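Local coordinates for FEZ-1 protein (PDB 5WCK) that probably hydrolyses the beta-lactam ring of antibiotics as a monomeric, two-zinc metallo-beta-lactamase of subclass B3, at residues Pro5-Tyr18 against Gly21-Pro33. The protein carries 2 engineered substitutions. Numbering follows the deposited sequence.
Sequences PNPFPPFRIAGNLY and GTDDLASYLIVTP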
loop_
_atom_site.group_PDB
_atom_site.type_symbol
_atom_site.label_atom_id
_atom_site.label_comp_id
_atom_site.label_asym_id
_atom_site.label_seq_id
_atom_site.Cartn_x
_atom_site.Cartn_y
_atom_site.Cartn_z
ATOM N N PRO A 5 7.869 -9.175 10.630
ATOM C CA PRO A 5 6.494 -9.649 10.682
ATOM C C PRO A 5 6.387 -11.175 10.850
ATOM O O PRO A 5 7.291 -11.928 10.438
ATOM C CB PRO A 5 5.916 -9.280 9.307
ATOM C CG PRO A 5 6.860 -8.264 8.719
ATOM C CD PRO A 5 8.206 -8.513 9.360
ATOM N N ASN A 6 5.234 -11.606 11.360
ATOM C CA ASN A 6 4.880 -12.996 11.476
ATOM C C ASN A 6 3.981 -13.393 10.310
ATOM O O ASN A 6 3.284 -12.547 9.751
ATOM C CB ASN A 6 4.147 -13.256 12.786
ATOM C CG ASN A 6 5.004 -12.855 13.961
ATOM O OD1 ASN A 6 6.047 -13.476 14.186
ATOM N ND2 ASN A 6 4.592 -11.823 14.685
ATOM N N PRO A 7 3.946 -14.684 9.919
ATOM C CA PRO A 7 3.028 -15.129 8.884
ATOM C C PRO A 7 1.563 -14.910 9.287
ATOM O O PRO A 7 1.196 -14.855 10.482
ATOM C CB PRO A 7 3.325 -16.620 8.676
ATOM C CG PRO A 7 4.218 -17.026 9.823
ATOM C CD PRO A 7 4.832 -15.771 10.393
ATOM N N PHE A 8 0.729 -14.764 8.261
ATOM C CA PHE A 8 -0.682 -14.571 8.456
ATOM C C PHE A 8 -1.402 -15.449 7.451
ATOM O O PHE A 8 -0.945 -15.578 6.325
ATOM C CB PHE A 8 -1.087 -13.102 8.269
ATOM C CG PHE A 8 -2.428 -12.758 8.856
ATOM C CD1 PHE A 8 -2.548 -12.390 10.191
ATOM C CD2 PHE A 8 -3.595 -12.892 8.123
ATOM C CE1 PHE A 8 -3.784 -12.125 10.749
ATOM C CE2 PHE A 8 -4.832 -12.648 8.690
ATOM C CZ PHE A 8 -4.928 -12.232 9.997
ATOM N N PRO A 9 -2.518 -16.100 7.809
ATOM C CA PRO A 9 -3.211 -16.962 6.849
ATOM C C PRO A 9 -3.786 -16.150 5.706
ATOM O O PRO A 9 -4.459 -15.142 5.942
ATOM C CB PRO A 9 -4.360 -17.599 7.643
ATOM C CG PRO A 9 -4.490 -16.767 8.890
ATOM C CD PRO A 9 -3.154 -16.113 9.132
ATOM N N PRO A 10 -3.553 -16.549 4.437
ATOM C CA PRO A 10 -4.119 -15.811 3.310
ATOM C C PRO A 10 -5.623 -16.079 3.202
ATOM O O PRO A 10 -6.112 -17.137 3.650
ATOM C CB PRO A 10 -3.324 -16.359 2.120
ATOM C CG PRO A 10 -3.017 -17.801 2.518
ATOM C CD PRO A 10 -2.761 -17.717 4.011
ATOM N N PHE A 11 -6.372 -15.147 2.604
ATOM C CA PHE A 11 -7.809 -15.276 2.523
ATOM C C PHE A 11 -8.350 -14.355 1.431
ATOM O O PHE A 11 -7.653 -13.431 1.013
ATOM C CB PHE A 11 -8.492 -14.986 3.868
ATOM C CG PHE A 11 -8.306 -13.584 4.380
ATOM C CD1 PHE A 11 -7.161 -13.249 5.083
ATOM C CD2 PHE A 11 -9.264 -12.613 4.143
ATOM C CE1 PHE A 11 -6.992 -11.955 5.548
ATOM C CE2 PHE A 11 -9.089 -11.322 4.598
ATOM C CZ PHE A 11 -7.951 -11.003 5.291
ATOM N N ARG A 12 -9.563 -14.650 0.982
ATOM C CA ARG A 12 -10.285 -13.783 0.073
ATOM C C ARG A 12 -10.951 -12.648 0.857
ATOM O O ARG A 12 -11.749 -12.885 1.769
ATOM C CB ARG A 12 -11.311 -14.586 -0.730
ATOM C CG ARG A 12 -11.899 -13.836 -1.908
ATOM C CD ARG A 12 -12.568 -14.772 -2.900
ATOM N NE ARG A 12 -13.803 -15.252 -2.320
ATOM C CZ ARG A 12 -14.943 -14.578 -2.337
ATOM N NH1 ARG A 12 -15.013 -13.427 -2.983
ATOM N NH2 ARG A 12 -16.015 -15.053 -1.718
ATOM N N ILE A 13 -10.670 -11.397 0.457
ATOM C CA ILE A 13 -11.266 -10.227 1.090
ATOM C C ILE A 13 -12.676 -10.011 0.529
ATOM O O ILE A 13 -13.644 -9.938 1.247
ATOM C CB ILE A 13 -10.378 -8.982 0.899
ATOM C CG1 ILE A 13 -9.008 -9.143 1.566
ATOM C CG2 ILE A 13 -11.108 -7.729 1.383
ATOM C CD1 ILE A 13 -7.927 -8.157 1.126
ATOM N N ALA A 14 -12.779 -9.917 -0.794
ATOM C CA ALA A 14 -14.046 -9.656 -1.502
ATOM C C ALA A 14 -13.768 -9.808 -2.992
ATOM O O ALA A 14 -12.668 -9.532 -3.431
ATOM C CB ALA A 14 -14.543 -8.262 -1.205
ATOM N N GLY A 15 -14.772 -10.243 -3.758
ATOM C CA GLY A 15 -14.587 -10.392 -5.206
ATOM C C GLY A 15 -13.326 -11.189 -5.515
ATOM O O GLY A 15 -13.110 -12.276 -4.962
ATOM N N ASN A 16 -12.464 -10.617 -6.365
ATOM C CA ASN A 16 -11.215 -11.269 -6.765
ATOM C C ASN A 16 -9.988 -10.660 -6.075
ATOM O O ASN A 16 -8.868 -10.823 -6.594
ATOM C CB ASN A 16 -11.052 -11.256 -8.295
ATOM C CG ASN A 16 -10.965 -9.872 -8.911
ATOM O OD1 ASN A 16 -11.503 -8.915 -8.367
ATOM N ND2 ASN A 16 -10.354 -9.771 -10.091
ATOM N N LEU A 17 -10.182 -10.071 -4.891
ATOM C CA LEU A 17 -9.105 -9.469 -4.112
ATOM C C LEU A 17 -8.836 -10.332 -2.880
ATOM O O LEU A 17 -9.765 -10.614 -2.097
ATOM C CB LEU A 17 -9.506 -8.046 -3.704
ATOM C CG LEU A 17 -8.558 -7.335 -2.735
ATOM C CD1 LEU A 17 -7.238 -7.019 -3.378
ATOM C CD2 LEU A 17 -9.198 -6.059 -2.219
ATOM N N TYR A 18 -7.572 -10.734 -2.736
ATOM C CA TYR A 18 -7.100 -11.628 -1.689
ATOM C C TYR A 18 -6.005 -10.937 -0.875
ATOM O O TYR A 18 -5.228 -10.111 -1.387
ATOM C CB TYR A 18 -6.512 -12.913 -2.280
ATOM C CG TYR A 18 -7.497 -13.726 -3.075
ATOM C CD1 TYR A 18 -7.863 -13.369 -4.362
ATOM C CD2 TYR A 18 -8.098 -14.852 -2.523
ATOM C CE1 TYR A 18 -8.794 -14.102 -5.072
ATOM C CE2 TYR A 18 -9.011 -15.611 -3.243
ATOM C CZ TYR A 18 -9.359 -15.238 -4.524
ATOM O OH TYR A 18 -10.284 -15.952 -5.257
ATOM N N GLY A 21 -0.525 -11.072 2.684
ATOM C CA GLY A 21 0.503 -10.455 3.479
ATOM C C GLY A 21 0.739 -11.136 4.817
ATOM O O GLY A 21 0.426 -12.312 5.020
ATOM N N THR A 22 1.340 -10.360 5.712
ATOM C CA THR A 22 1.809 -10.793 7.005
ATOM C C THR A 22 0.878 -10.242 8.095
ATOM O O THR A 22 -0.172 -9.677 7.834
ATOM C CB THR A 22 3.256 -10.329 7.212
ATOM O OG1 THR A 22 3.220 -8.911 7.464
ATOM C CG2 THR A 22 4.185 -10.654 6.061
ATOM N N ASP A 23 1.274 -10.388 9.361
ATOM C CA ASP A 23 0.458 -9.834 10.429
ATOM C C ASP A 23 0.680 -8.322 10.608
ATOM O O ASP A 23 0.091 -7.720 11.543
ATOM C CB ASP A 23 0.709 -10.590 11.733
ATOM C CG ASP A 23 2.027 -10.276 12.411
ATOM O OD1 ASP A 23 2.932 -9.732 11.755
ATOM O OD2 ASP A 23 2.125 -10.576 13.647
ATOM N N ASP A 24 1.524 -7.719 9.756
ATOM C CA ASP A 24 1.846 -6.285 9.812
ATOM C C ASP A 24 1.883 -5.733 8.383
ATOM O O ASP A 24 0.935 -5.058 7.944
ATOM C CB ASP A 24 3.157 -6.044 10.572
ATOM C CG ASP A 24 3.695 -4.637 10.428
ATOM O OD1 ASP A 24 2.878 -3.715 10.164
ATOM O OD2 ASP A 24 4.940 -4.465 10.547
ATOM N N LEU A 25 2.961 -6.027 7.655
ATOM C CA LEU A 25 3.114 -5.549 6.293
ATOM C C LEU A 25 2.068 -6.249 5.418
ATOM O O LEU A 25 1.992 -7.498 5.404
ATOM C CB LEU A 25 4.540 -5.838 5.817
ATOM C CG LEU A 25 5.639 -5.309 6.727
ATOM C CD1 LEU A 25 7.028 -5.671 6.211
ATOM C CD2 LEU A 25 5.490 -3.811 6.943
ATOM N N ALA A 26 1.198 -5.448 4.789
ATOM C CA ALA A 26 0.010 -5.944 4.060
ATOM C C ALA A 26 0.300 -6.048 2.565
ATOM O O ALA A 26 0.801 -5.098 1.976
ATOM C CB ALA A 26 -1.158 -5.016 4.264
ATOM N N SER A 27 -0.029 -7.204 1.976
ATOM C CA SER A 27 0.128 -7.450 0.546
ATOM C C SER A 27 -1.176 -8.031 0.011
ATOM O O SER A 27 -1.910 -8.733 0.735
ATOM C CB SER A 27 1.269 -8.392 0.251
ATOM O OG SER A 27 2.493 -7.817 0.646
ATOM N N TYR A 28 -1.456 -7.745 -1.266
ATOM C CA TYR A 28 -2.732 -8.051 -1.863
ATOM C C TYR A 28 -2.512 -8.729 -3.212
ATOM O O TYR A 28 -1.596 -8.376 -3.955
ATOM C CB TYR A 28 -3.565 -6.773 -2.029
ATOM C CG TYR A 28 -3.777 -6.045 -0.727
ATOM C CD1 TYR A 28 -4.825 -6.398 0.108
ATOM C CD2 TYR A 28 -2.881 -5.098 -0.269
ATOM C CE1 TYR A 28 -4.988 -5.792 1.346
ATOM C CE2 TYR A 28 -3.035 -4.467 0.954
ATOM C CZ TYR A 28 -4.104 -4.814 1.773
ATOM O OH TYR A 28 -4.329 -4.233 2.993
ATOM N N LEU A 29 -3.362 -9.704 -3.518
ATOM C CA LEU A 29 -3.338 -10.422 -4.787
ATOM C C LEU A 29 -4.682 -10.219 -5.475
ATOM O O LEU A 29 -5.726 -10.459 -4.879
ATOM C CB LEU A 29 -3.093 -11.921 -4.563
ATOM C CG LEU A 29 -2.822 -12.724 -5.832
ATOM C CD1 LEU A 29 -1.409 -12.477 -6.346
ATOM C CD2 LEU A 29 -3.058 -14.210 -5.617
ATOM N N ILE A 30 -4.636 -9.753 -6.725
ATOM C CA ILE A 30 -5.848 -9.581 -7.529
ATOM C C ILE A 30 -5.743 -10.637 -8.632
ATOM O O ILE A 30 -4.792 -10.630 -9.405
ATOM C CB ILE A 30 -5.991 -8.149 -8.079
ATOM C CG1 ILE A 30 -6.153 -7.097 -6.979
ATOM C CG2 ILE A 30 -7.183 -8.074 -9.013
ATOM C CD1 ILE A 30 -4.903 -6.628 -6.327
ATOM N N VAL A 31 -6.738 -11.524 -8.690
ATOM C CA VAL A 31 -6.697 -12.717 -9.538
ATOM C C VAL A 31 -7.641 -12.494 -10.723
ATOM O O VAL A 31 -8.831 -12.235 -10.527
ATOM C CB VAL A 31 -7.084 -13.975 -8.747
ATOM C CG1 VAL A 31 -7.190 -15.187 -9.661
ATOM C CG2 VAL A 31 -6.092 -14.231 -7.628
ATOM N N THR A 32 -7.093 -12.618 -11.934
ATOM C CA THR A 32 -7.853 -12.399 -13.172
ATOM C C THR A 32 -7.621 -13.559 -14.123
ATOM O O THR A 32 -6.651 -14.305 -14.014
ATOM C CB THR A 32 -7.506 -11.079 -13.876
ATOM O OG1 THR A 32 -6.415 -11.285 -14.782
ATOM C CG2 THR A 32 -7.160 -9.965 -12.909
ATOM N N PRO A 33 -8.512 -13.708 -15.126
ATOM C CA PRO A 33 -8.318 -14.729 -16.156
ATOM C C PRO A 33 -7.030 -14.589 -16.975
ATOM O O PRO A 33 -6.640 -15.561 -17.664
ATOM C CB PRO A 33 -9.557 -14.572 -17.039
ATOM C CG PRO A 33 -10.571 -13.908 -16.159
ATOM C CD PRO A 33 -9.763 -12.959 -15.303
HETATM O O HOH W 1 -0.885 -14.377 3.874
HETATM O O HOH W 2 2.330 -14.575 5.752
#
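Asn-6 and Asp-23 are joined by three hydrogen bonds. Asn-6 N donates to Asp-23 OD1 at 3.0 Å, from above the carboxylate plane. Asn-6 ND2 reaches OD2 of the same carboxylate, and Asp-23 OD2 lies in the plane of that amide. The amide and carboxylate planes stand 76° apart. In return, Asp-23 N donates to Asn-6 O. Asp-23 CG lies between its own backbone N and carbonyl carbon (chi1 75°), which turns the carboxylate back to Asn-6.

Beside this site, Pro-5 CB packs on Thr-22 OG1 at 3.3 Å, and Pro-5 CG meets Leu-25 CD1. Thr-22 OG1 donates to Leu-25 O and accepts from Asp-24 N in an ST turn. Two waters bridge Phe-8 and Gly-21.

At the other end, strand 17-19 pairs antiparallel with strand 28-32 as a hairpin, near the edge of the mixed sheet that ends at strand 11-14. Tyr-18 N donates to Leu-29 O (2.8 Å), and Leu-29 N to Tyr-18 O. Asn-16 ND2 donates to Val-31 O at 2.9 Å, from above the carbonyl plane, while Asn-16 O accepts from Val-31 N. Leu-17 CD1 packs on Ile-30 CG1 on one face. On the other, Tyr-18 CE1 touches Val-31 CG2 at 3.7 Å. Ile-13 CD1 lies at the edge of the Tyr-28 ring, 3.7 Å from Tyr-28 CD1.

Further out, Asp-24 OD1 bonds to ND1 of the zinc ligand His-215, and OD2 to Tyr-2. Asp-24 is thus a second-shell residue that probably orients and polarises this histidine. The Thr-22 and Asp-23 bonds probably hold the turn presenting it, since Asp-24 N is bonded to Thr-22 OG1.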